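Local atomic coordinates of pullulanase (Bacillus acidopullulyticus, PDB entry 2WAN), a protein that hydrolyses alpha-1,6-glucosidic linkages in pullulan and at the branch points of starch-type polysaccharides. Residues S885-I890 with L902-G907; K866-M871 with T916-Q921; I821-Q826 with D895-K900. One frame throughout, in Å; residues are numbered along the deposited sequence.

Contact 1 of 3, residues S885-I890 with L902-G907; sequences SGDWTI and LGHVMG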
loop_
_atom_site.group_PDB
_atom_site.type_symbol
_atom_site.label_atom_id
_atom_site.label_comp_id
_atom_site.label_asym_id
_atom_site.label_seq_id
_atom_site.Cartn_x
_atom_site.Cartn_y
_atom_site.Cartn_z
ATOM N N SER A 885 45.030 -8.961 4.085
ATOM C CA SER A 885 46.379 -8.395 4.014
ATOM C C SER A 885 46.396 -6.871 3.908
ATOM O O SER A 885 45.417 -6.252 3.463
ATOM C CB SER A 885 47.146 -9.002 2.822
ATOM O OG SER A 885 46.521 -8.634 1.601
ATOM N N GLY A 886 47.509 -6.277 4.337
ATOM C CA GLY A 886 47.752 -4.865 4.126
ATOM C C GLY A 886 47.429 -3.982 5.311
ATOM O O GLY A 886 46.978 -4.458 6.362
ATOM N N ASP A 887 47.698 -2.696 5.132
ATOM C CA ASP A 887 47.440 -1.680 6.146
ATOM C C ASP A 887 45.976 -1.255 6.119
ATOM O O ASP A 887 45.441 -0.907 5.055
ATOM C CB ASP A 887 48.335 -0.462 5.901
ATOM C CG ASP A 887 48.231 0.564 7.025
ATOM O OD1 ASP A 887 47.722 1.669 6.780
ATOM O OD2 ASP A 887 48.618 0.240 8.164
ATOM N N TRP A 888 45.346 -1.264 7.293
ATOM C CA TRP A 888 43.960 -0.803 7.451
ATOM C C TRP A 888 43.872 0.478 8.275
ATOM O O TRP A 888 44.518 0.613 9.319
ATOM C CB TRP A 888 43.077 -1.906 8.057
ATOM C CG TRP A 888 42.896 -3.030 7.109
ATOM C CD1 TRP A 888 43.699 -4.138 6.979
ATOM C CD2 TRP A 888 41.869 -3.157 6.118
ATOM N NE1 TRP A 888 43.233 -4.940 5.961
ATOM C CE2 TRP A 888 42.104 -4.371 5.425
ATOM C CE3 TRP A 888 40.758 -2.362 5.754
ATOM C CZ2 TRP A 888 41.279 -4.814 4.376
ATOM C CZ3 TRP A 888 39.932 -2.807 4.724
ATOM C CH2 TRP A 888 40.204 -4.021 4.038
ATOM N N THR A 889 43.086 1.428 7.779
ATOM C CA THR A 889 42.828 2.676 8.481
ATOM C C THR A 889 41.507 2.553 9.232
ATOM O O THR A 889 40.480 2.269 8.623
ATOM C CB THR A 889 42.750 3.870 7.484
ATOM O OG1 THR A 889 43.977 3.963 6.760
ATOM C CG2 THR A 889 42.512 5.182 8.245
ATOM N N ILE A 890 41.527 2.762 10.552
ATOM C CA ILE A 890 40.293 2.762 11.349
ATOM C C ILE A 890 39.590 4.098 11.132
ATOM O O ILE A 890 40.193 5.144 11.323
ATOM C CB ILE A 890 40.592 2.578 12.866
ATOM C CG1 ILE A 890 41.350 1.261 13.099
ATOM C CG2 ILE A 890 39.280 2.636 13.666
ATOM C CD1 ILE A 890 42.088 1.209 14.467
ATOM N N LEU A 902 41.636 7.162 12.570
ATOM C CA LEU A 902 41.650 7.013 14.030
ATOM C C LEU A 902 42.794 6.113 14.466
ATOM O O LEU A 902 42.900 5.746 15.641
ATOM C CB LEU A 902 40.340 6.389 14.505
ATOM C CG LEU A 902 39.060 7.137 14.121
ATOM C CD1 LEU A 902 37.849 6.421 14.682
ATOM C CD2 LEU A 902 39.101 8.615 14.606
ATOM N N GLY A 903 43.645 5.750 13.516
ATOM C CA GLY A 903 44.738 4.833 13.792
ATOM C C GLY A 903 44.824 3.819 12.677
ATOM O O GLY A 903 43.850 3.615 11.950
ATOM N N HIS A 904 45.996 3.201 12.540
ATOM C CA HIS A 904 46.231 2.148 11.541
ATOM C C HIS A 904 46.504 0.818 12.221
ATOM O O HIS A 904 47.146 0.777 13.290
ATOM C CB HIS A 904 47.431 2.511 10.658
ATOM C CG HIS A 904 47.181 3.690 9.770
ATOM N ND1 HIS A 904 46.966 3.565 8.414
ATOM C CD2 HIS A 904 47.067 5.010 10.051
ATOM C CE1 HIS A 904 46.761 4.762 7.891
ATOM N NE2 HIS A 904 46.802 5.654 8.865
ATOM N N VAL A 905 46.029 -0.266 11.607
ATOM C CA VAL A 905 46.278 -1.618 12.122
ATOM C C VAL A 905 46.521 -2.590 10.972
ATOM O O VAL A 905 46.101 -2.332 9.828
ATOM C CB VAL A 905 45.098 -2.155 12.982
ATOM C CG1 VAL A 905 44.977 -1.391 14.318
ATOM C CG2 VAL A 905 43.789 -2.116 12.179
ATOM N N MET A 906 47.215 -3.692 11.272
ATOM C CA MET A 906 47.321 -4.837 10.371
ATOM C C MET A 906 47.006 -6.125 11.110
ATOM O O MET A 906 47.261 -6.232 12.311
ATOM C CB MET A 906 48.729 -4.951 9.776
ATOM C CG MET A 906 49.178 -3.717 9.064
ATOM S SD MET A 906 50.902 -3.860 8.538
ATOM C CE MET A 906 50.799 -5.243 7.447
ATOM N N GLY A 907 46.476 -7.102 10.383
ATOM C CA GLY A 907 46.329 -8.480 10.879
ATOM C C GLY A 907 45.085 -8.794 11.673
ATOM O O GLY A 907 44.359 -9.729 11.347
HETATM O O HOH W 1 46.214 -6.855 7.605
#
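Strand 888-890 pairs antiparallel with the short strand at His-904 and Val-905 in the C-terminal all-beta domain of the pullulanase, far from the centre of the chain. Trp-888 and Val-905 form a hydrogen-bonded pair: Trp-888 N reaches Val-905 O at 2.9 Å, and Val-905 N returns the bond to Trp-888 O. Beyond the non-hydrogen-bonded pair Thr-889 and His-904, the backbone bonding runs on through Gly-903 and Leu-902, where Ile-890 N bonds to Gly-903 O and Leu-902 N to Ile-890 O. Phi of 136° at Gly-903 would press a beta carbon against the preceding carbonyl, which calls for glycine.

The two faces differ in chemistry. On the face of Trp-888 and Val-905, Ile-890 CD1 meets Val-905 CG1 at 3.9 Å, the two side chains crossing nearly at a right angle, while Ile-890 CG2 packs on Leu-902 CB at 4.0 Å. The indole of Trp-888 leads away from the partner strand toward Leu-919 and Gln-921, and its NE1 is hydrogen-bonded to Pro-884 O. On the face of Thr-889, the imidazole of His-904 lies alongside the threonine, CE1 3.1 Å from Thr-889 OG1, and its NE2 holds a glycerol molecule, probably from the crystallisation liquor.

Asp-887 turns its carboxylate toward this ring because CG stands opposite the backbone N (chi1 -173°). Carboxylate and imidazole are nearly coplanar, 15° apart, and Asp-887 OD1, somewhat tilted from the ring plane, accepts a hydrogen bond from His-904 ND1 at 2.6 Å through its syn lone pair.

Contact 2 of 3, residues K866-M871 with T916-Q921; sequences KNIIVM and TLILKQ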
loop_
_atom_site.group_PDB
_atom_site.type_symbol
_atom_site.label_atom_id
_atom_site.label_comp_id
_atom_site.label_asym_id
_atom_site.label_seq_id
_atom_site.Cartn_x
_atom_site.Cartn_y
_atom_site.Cartn_z
ATOM N N LYS A 866 39.121 1.907 -1.649
ATOM C CA LYS A 866 39.267 0.617 -2.335
ATOM C C LYS A 866 38.493 -0.516 -1.642
ATOM O O LYS A 866 37.683 -1.226 -2.268
ATOM C CB LYS A 866 40.760 0.233 -2.435
ATOM C CG LYS A 866 40.982 -1.096 -3.152
ATOM C CD LYS A 866 42.468 -1.405 -3.322
ATOM C CE LYS A 866 42.665 -2.632 -4.200
ATOM N NZ LYS A 866 44.123 -2.957 -4.366
ATOM N N ASN A 867 38.780 -0.701 -0.352
ATOM C CA ASN A 867 38.132 -1.713 0.449
ATOM C C ASN A 867 37.573 -1.052 1.702
ATOM O O ASN A 867 38.273 -0.239 2.340
ATOM C CB ASN A 867 39.155 -2.797 0.861
ATOM C CG ASN A 867 39.681 -3.586 -0.323
ATOM O OD1 ASN A 867 38.934 -3.936 -1.250
ATOM N ND2 ASN A 867 40.983 -3.875 -0.303
ATOM N N ILE A 868 36.328 -1.391 2.033
ATOM C CA ILE A 868 35.721 -0.967 3.290
ATOM C C ILE A 868 35.316 -2.191 4.087
ATOM O O ILE A 868 34.666 -3.102 3.568
ATOM C CB ILE A 868 34.474 -0.083 3.058
ATOM C CG1 ILE A 868 34.814 1.078 2.105
ATOM C CG2 ILE A 868 33.902 0.421 4.418
ATOM C CD1 ILE A 868 33.635 1.969 1.746
ATOM N N ILE A 869 35.701 -2.221 5.366
ATOM C CA ILE A 869 35.225 -3.295 6.243
ATOM C C ILE A 869 34.271 -2.731 7.289
ATOM O O ILE A 869 34.542 -1.693 7.870
ATOM C CB ILE A 869 36.376 -4.062 6.945
ATOM C CG1 ILE A 869 37.079 -4.961 5.940
ATOM C CG2 ILE A 869 35.820 -4.896 8.150
ATOM C CD1 ILE A 869 38.379 -5.585 6.489
ATOM N N VAL A 870 33.135 -3.405 7.482
ATOM C CA VAL A 870 32.193 -3.045 8.544
ATOM C C VAL A 870 31.998 -4.292 9.418
ATOM O O VAL A 870 31.827 -5.391 8.892
ATOM C CB VAL A 870 30.800 -2.642 7.964
ATOM C CG1 VAL A 870 29.755 -2.411 9.076
ATOM C CG2 VAL A 870 30.916 -1.394 7.077
ATOM N N MET A 871 32.004 -4.118 10.741
ATOM C CA MET A 871 31.650 -5.217 11.661
ATOM C C MET A 871 30.714 -4.733 12.763
ATOM O O MET A 871 31.014 -3.732 13.437
ATOM C CB MET A 871 32.906 -5.841 12.292
ATOM C CG MET A 871 32.567 -6.937 13.310
ATOM S SD MET A 871 34.066 -7.813 13.765
ATOM C CE MET A 871 33.551 -8.517 15.340
ATOM N N THR A 916 29.922 -0.640 16.313
ATOM C CA THR A 916 30.212 -0.928 14.910
ATOM C C THR A 916 31.620 -0.459 14.592
ATOM O O THR A 916 32.007 0.670 14.929
ATOM C CB THR A 916 29.179 -0.225 13.976
ATOM O OG1 THR A 916 27.872 -0.716 14.274
ATOM C CG2 THR A 916 29.508 -0.514 12.480
ATOM N N LEU A 917 32.401 -1.347 13.981
ATOM C CA LEU A 917 33.765 -1.034 13.530
ATOM C C LEU A 917 33.693 -0.725 12.046
ATOM O O LEU A 917 33.012 -1.436 11.308
ATOM C CB LEU A 917 34.685 -2.256 13.730
ATOM C CG LEU A 917 36.105 -2.153 13.144
ATOM C CD1 LEU A 917 37.013 -1.357 14.085
ATOM C CD2 LEU A 917 36.681 -3.544 12.848
ATOM N N ILE A 918 34.377 0.334 11.607
ATOM C CA ILE A 918 34.561 0.593 10.184
ATOM C C ILE A 918 36.031 0.842 9.888
ATOM O O ILE A 918 36.688 1.638 10.563
ATOM C CB ILE A 918 33.723 1.792 9.690
ATOM C CG1 ILE A 918 32.269 1.613 10.143
ATOM C CG2 ILE A 918 33.806 1.876 8.113
ATOM C CD1 ILE A 918 31.358 2.763 9.834
ATOM N N LEU A 919 36.546 0.118 8.903
ATOM C CA LEU A 919 37.922 0.280 8.441
ATOM C C LEU A 919 37.929 0.516 6.959
ATOM O O LEU A 919 36.986 0.141 6.274
ATOM C CB LEU A 919 38.702 -1.015 8.629
ATOM C CG LEU A 919 38.636 -1.715 9.973
ATOM C CD1 LEU A 919 39.165 -3.127 9.780
ATOM C CD2 LEU A 919 39.451 -0.965 10.993
ATOM N N LYS A 920 39.014 1.101 6.461
ATOM C CA LYS A 920 39.194 1.217 5.011
ATOM C C LYS A 920 40.650 1.057 4.612
ATOM O O LYS A 920 41.566 1.251 5.417
ATOM C CB LYS A 920 38.603 2.532 4.455
ATOM C CG LYS A 920 39.272 3.822 4.961
ATOM C CD LYS A 920 40.441 4.184 4.056
ATOM C CE LYS A 920 41.064 5.519 4.429
ATOM N NZ LYS A 920 42.152 5.826 3.451
ATOM N N GLN A 921 40.841 0.741 3.338
ATOM C CA GLN A 921 42.154 0.586 2.762
ATOM C C GLN A 921 42.082 1.272 1.417
ATOM O O GLN A 921 43.023 1.904 0.943
ATOM C CB GLN A 921 42.363 -0.915 2.562
ATOM C CG GLN A 921 43.728 -1.386 2.252
ATOM C CD GLN A 921 43.787 -2.889 2.339
ATOM O OE1 GLN A 921 43.217 -3.596 1.504
ATOM N NE2 GLN A 921 44.483 -3.394 3.355
ATOM O OXT GLN A 921 41.043 1.184 0.766
HETATM O O HOH W 2 41.546 3.517 -0.948
#
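Asn-867, just ahead of strand 868-871, lies side by side with Gln-921 at the C-terminus, both pointing the same way; backbone bonds from Asn-867 N to Gln-921 OXT and from Gln-921 N to Asn-867 O join them. Asn-867 CB rests against Gln-921 CB at 4.1 Å; CG is 4.0 Å from Gln-921 OE1; and ND2, the tip, donates to that OE1 at 2.9 Å. The acceptor lies in the amide plane of Asn-867, although the two amides are turned 64° apart. Gln-921 NE2 is engaged by the carbonyls of Ser-885 and Asp-887, so both polar atoms of this amide are gripped. With an alanine here, Gln-921 OE1 would probably lose this donor and the glutamine amide a bond fixing its rotation. The pairing continues within the antiparallel sheet of the C-terminal all-beta domain, strands 868-871 and 916-920 running 169° apart with Ile-869 and Leu-919, then Met-871 and Leu-917, as hydrogen-bonded pairs. Ile-869 packs its CB on Leu-919 CD1 at 4.1 Å, on the face Trp-888 covers. On the opposite face, Ile-868 CG2 meets Ile-918 CG2 at 4.0 Å, and Val-870 CG1 touches Thr-916 CG2 at 3.9 Å beside helix 753-769.

Contact 3 of 3, residues I821-Q826 with D895-K900; sequences IHLRNQ and DQIGEK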
loop_
_atom_site.group_PDB
_atom_site.type_symbol
_atom_site.label_atom_id
_atom_site.label_comp_id
_atom_site.label_asym_id
_atom_site.label_seq_id
_atom_site.Cartn_x
_atom_site.Cartn_y
_atom_site.Cartn_z
ATOM N N ILE A 821 25.207 8.873 8.870
ATOM C CA ILE A 821 24.455 9.283 7.679
ATOM C C ILE A 821 25.395 9.954 6.670
ATOM O O ILE A 821 25.386 9.603 5.488
ATOM C CB ILE A 821 23.273 10.173 8.060
ATOM C CG1 ILE A 821 22.214 9.330 8.764
ATOM C CG2 ILE A 821 22.659 10.878 6.804
ATOM C CD1 ILE A 821 21.270 10.156 9.646
ATOM N N HIS A 822 26.232 10.879 7.140
ATOM C CA HIS A 822 27.195 11.542 6.246
ATOM C C HIS A 822 28.200 10.572 5.621
ATOM O O HIS A 822 28.550 10.714 4.452
ATOM C CB HIS A 822 27.921 12.674 6.979
ATOM C CG HIS A 822 27.034 13.847 7.282
ATOM N ND1 HIS A 822 26.996 14.980 6.500
ATOM C CD2 HIS A 822 26.139 14.051 8.277
ATOM C CE1 HIS A 822 26.137 15.843 7.016
ATOM N NE2 HIS A 822 25.598 15.300 8.091
ATOM N N LEU A 823 28.642 9.582 6.390
ATOM C CA LEU A 823 29.521 8.538 5.839
ATOM C C LEU A 823 28.861 7.805 4.648
ATOM O O LEU A 823 29.475 7.674 3.580
ATOM C CB LEU A 823 29.934 7.539 6.929
ATOM C CG LEU A 823 30.946 6.474 6.447
ATOM C CD1 LEU A 823 32.356 7.058 6.366
ATOM C CD2 LEU A 823 30.918 5.309 7.406
ATOM N N ARG A 824 27.634 7.325 4.828
ATOM C CA ARG A 824 26.876 6.714 3.736
ATOM C C ARG A 824 26.735 7.662 2.539
ATOM O O ARG A 824 26.909 7.224 1.374
ATOM C CB ARG A 824 25.484 6.257 4.202
ATOM C CG ARG A 824 24.787 5.384 3.159
ATOM C CD ARG A 824 23.304 5.155 3.490
ATOM N NE ARG A 824 22.650 4.336 2.451
ATOM C CZ ARG A 824 22.714 3.002 2.372
ATOM N NH1 ARG A 824 23.439 2.295 3.234
ATOM N NH2 ARG A 824 22.076 2.364 1.390
ATOM N N ASN A 825 26.422 8.936 2.813
ATOM C CA ASN A 825 26.225 9.908 1.724
ATOM C C ASN A 825 27.499 10.068 0.899
ATOM O O ASN A 825 27.434 10.328 -0.302
ATOM C CB ASN A 825 25.801 11.293 2.238
ATOM C CG ASN A 825 24.415 11.312 2.885
ATOM O OD1 ASN A 825 23.614 10.364 2.771
ATOM N ND2 ASN A 825 24.121 12.428 3.589
ATOM N N GLN A 826 28.648 9.928 1.557
ATOM C CA GLN A 826 29.958 10.150 0.930
ATOM C C GLN A 826 30.515 8.924 0.226
ATOM O O GLN A 826 31.442 9.052 -0.591
ATOM C CB GLN A 826 30.966 10.615 1.985
ATOM C CG GLN A 826 30.783 12.069 2.431
ATOM C CD GLN A 826 30.986 13.066 1.287
ATOM O OE1 GLN A 826 30.344 14.123 1.243
ATOM N NE2 GLN A 826 31.888 12.732 0.361
ATOM N N ASP A 895 32.466 5.327 19.800
ATOM C CA ASP A 895 31.593 6.466 19.544
ATOM C C ASP A 895 32.077 7.417 18.451
ATOM O O ASP A 895 31.455 8.452 18.230
ATOM C CB ASP A 895 31.242 7.233 20.849
ATOM C CG ASP A 895 32.446 7.878 21.509
ATOM O OD1 ASP A 895 33.530 7.942 20.892
ATOM O OD2 ASP A 895 32.315 8.339 22.670
ATOM N N GLN A 896 33.174 7.074 17.765
ATOM C CA GLN A 896 33.730 7.977 16.750
ATOM C C GLN A 896 33.573 7.406 15.350
ATOM O O GLN A 896 34.161 6.367 15.055
ATOM C CB GLN A 896 35.217 8.197 16.993
ATOM C CG GLN A 896 35.597 8.684 18.374
ATOM C CD GLN A 896 37.038 9.147 18.404
ATOM O OE1 GLN A 896 37.361 10.248 17.954
ATOM N NE2 GLN A 896 37.920 8.295 18.909
ATOM N N ILE A 897 32.833 8.098 14.473
ATOM C CA ILE A 897 32.629 7.652 13.095
ATOM C C ILE A 897 32.953 8.843 12.186
ATOM O O ILE A 897 32.532 9.965 12.475
ATOM C CB ILE A 897 31.148 7.261 12.841
ATOM C CG1 ILE A 897 30.669 6.206 13.848
ATOM C CG2 ILE A 897 30.913 6.830 11.360
ATOM C CD1 ILE A 897 31.312 4.837 13.688
ATOM N N GLY A 898 33.708 8.623 11.116
ATOM C CA GLY A 898 34.021 9.741 10.237
ATOM C C GLY A 898 34.880 9.369 9.054
ATOM O O GLY A 898 35.048 8.187 8.733
ATOM N N GLU A 899 35.452 10.402 8.429
ATOM C CA GLU A 899 36.311 10.219 7.263
ATOM C C GLU A 899 37.804 10.164 7.584
ATOM O O GLU A 899 38.616 9.880 6.696
ATOM C CB GLU A 899 36.068 11.370 6.276
ATOM C CG GLU A 899 34.615 11.484 5.808
ATOM C CD GLU A 899 34.199 10.376 4.828
ATOM O OE1 GLU A 899 35.091 9.755 4.214
ATOM O OE2 GLU A 899 32.971 10.176 4.635
ATOM N N LYS A 900 38.156 10.472 8.834
ATOM C CA LYS A 900 39.550 10.690 9.236
ATOM C C LYS A 900 40.134 9.442 9.893
ATOM O O LYS A 900 39.412 8.660 10.525
ATOM C CB LYS A 900 39.656 11.846 10.245
ATOM C CG LYS A 900 39.118 13.204 9.773
ATOM C CD LYS A 900 38.905 14.096 11.006
ATOM C CE LYS A 900 38.312 15.450 10.655
ATOM N NZ LYS A 900 39.371 16.450 10.379
#
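Leu-823 and Glu-899 cross obliquely where helix 811-826 packs against the margin of the C-terminal sheet, at the short strand 896-897 and the residues after it. The helix comes after the last strand (773-777) of the catalytic TIM barrel, so the contact joins barrel to all-beta domain, through side chains and without hydrogen bonds between the two segments. Leu-823 carries CG on the side away from its backbone N (chi1 -176°), which brings CD2 to the strand, 4.2 Å from Ile-897 CG2, and CD1 to the residues after it, 3.8 Å from Gly-898 O and 3.6 Å from Glu-899 OE2.

Glu-899 is bent at chi2 (-73°), which carries its carboxylate to the last turn of the helix. There it meets Gln-826 at about a right angle, the carboxylate and amide planes 85° apart, and the touching is done by the glutamine's aliphatic CB and CG. The other oxygen, OE1, accepts a hydrogen bond from His-827 NE2, just beyond the helix end, and Trp-865 packs on both Leu-823 and Glu-899. Farther back along the helix, Tyr-816, Ser-819 and Met-820 receive the side chain of Ile-897. At the helix end, Glu-899 OE2 sits 3.4 Å from Gln-826 CB.

Overall arrangement
Contacts 1 and 2 are antiparallel strand pairings in one sheet of the C-terminal domain, and strands 888-893 and 915-920 are neighbours in it, so Thr-889 N reaches Lys-920 O at 2.8 Å. Contact 2 is the buried one, mostly aliphatic on its faces, with a polar amide pair at the chain terminus; contact 1 is partly buried and adds an Asp-His pair to its aliphatic packing. Contact 3 lies at the surface and depends on side-chain packing instead of backbone bonds, joining helix 811-826 to the same sheet. Its Leu-823 CD2 touches Ile-918 CD1 of contact 2 at 3.5 Å, whereas its centre is about 17 Å from that of contact 1.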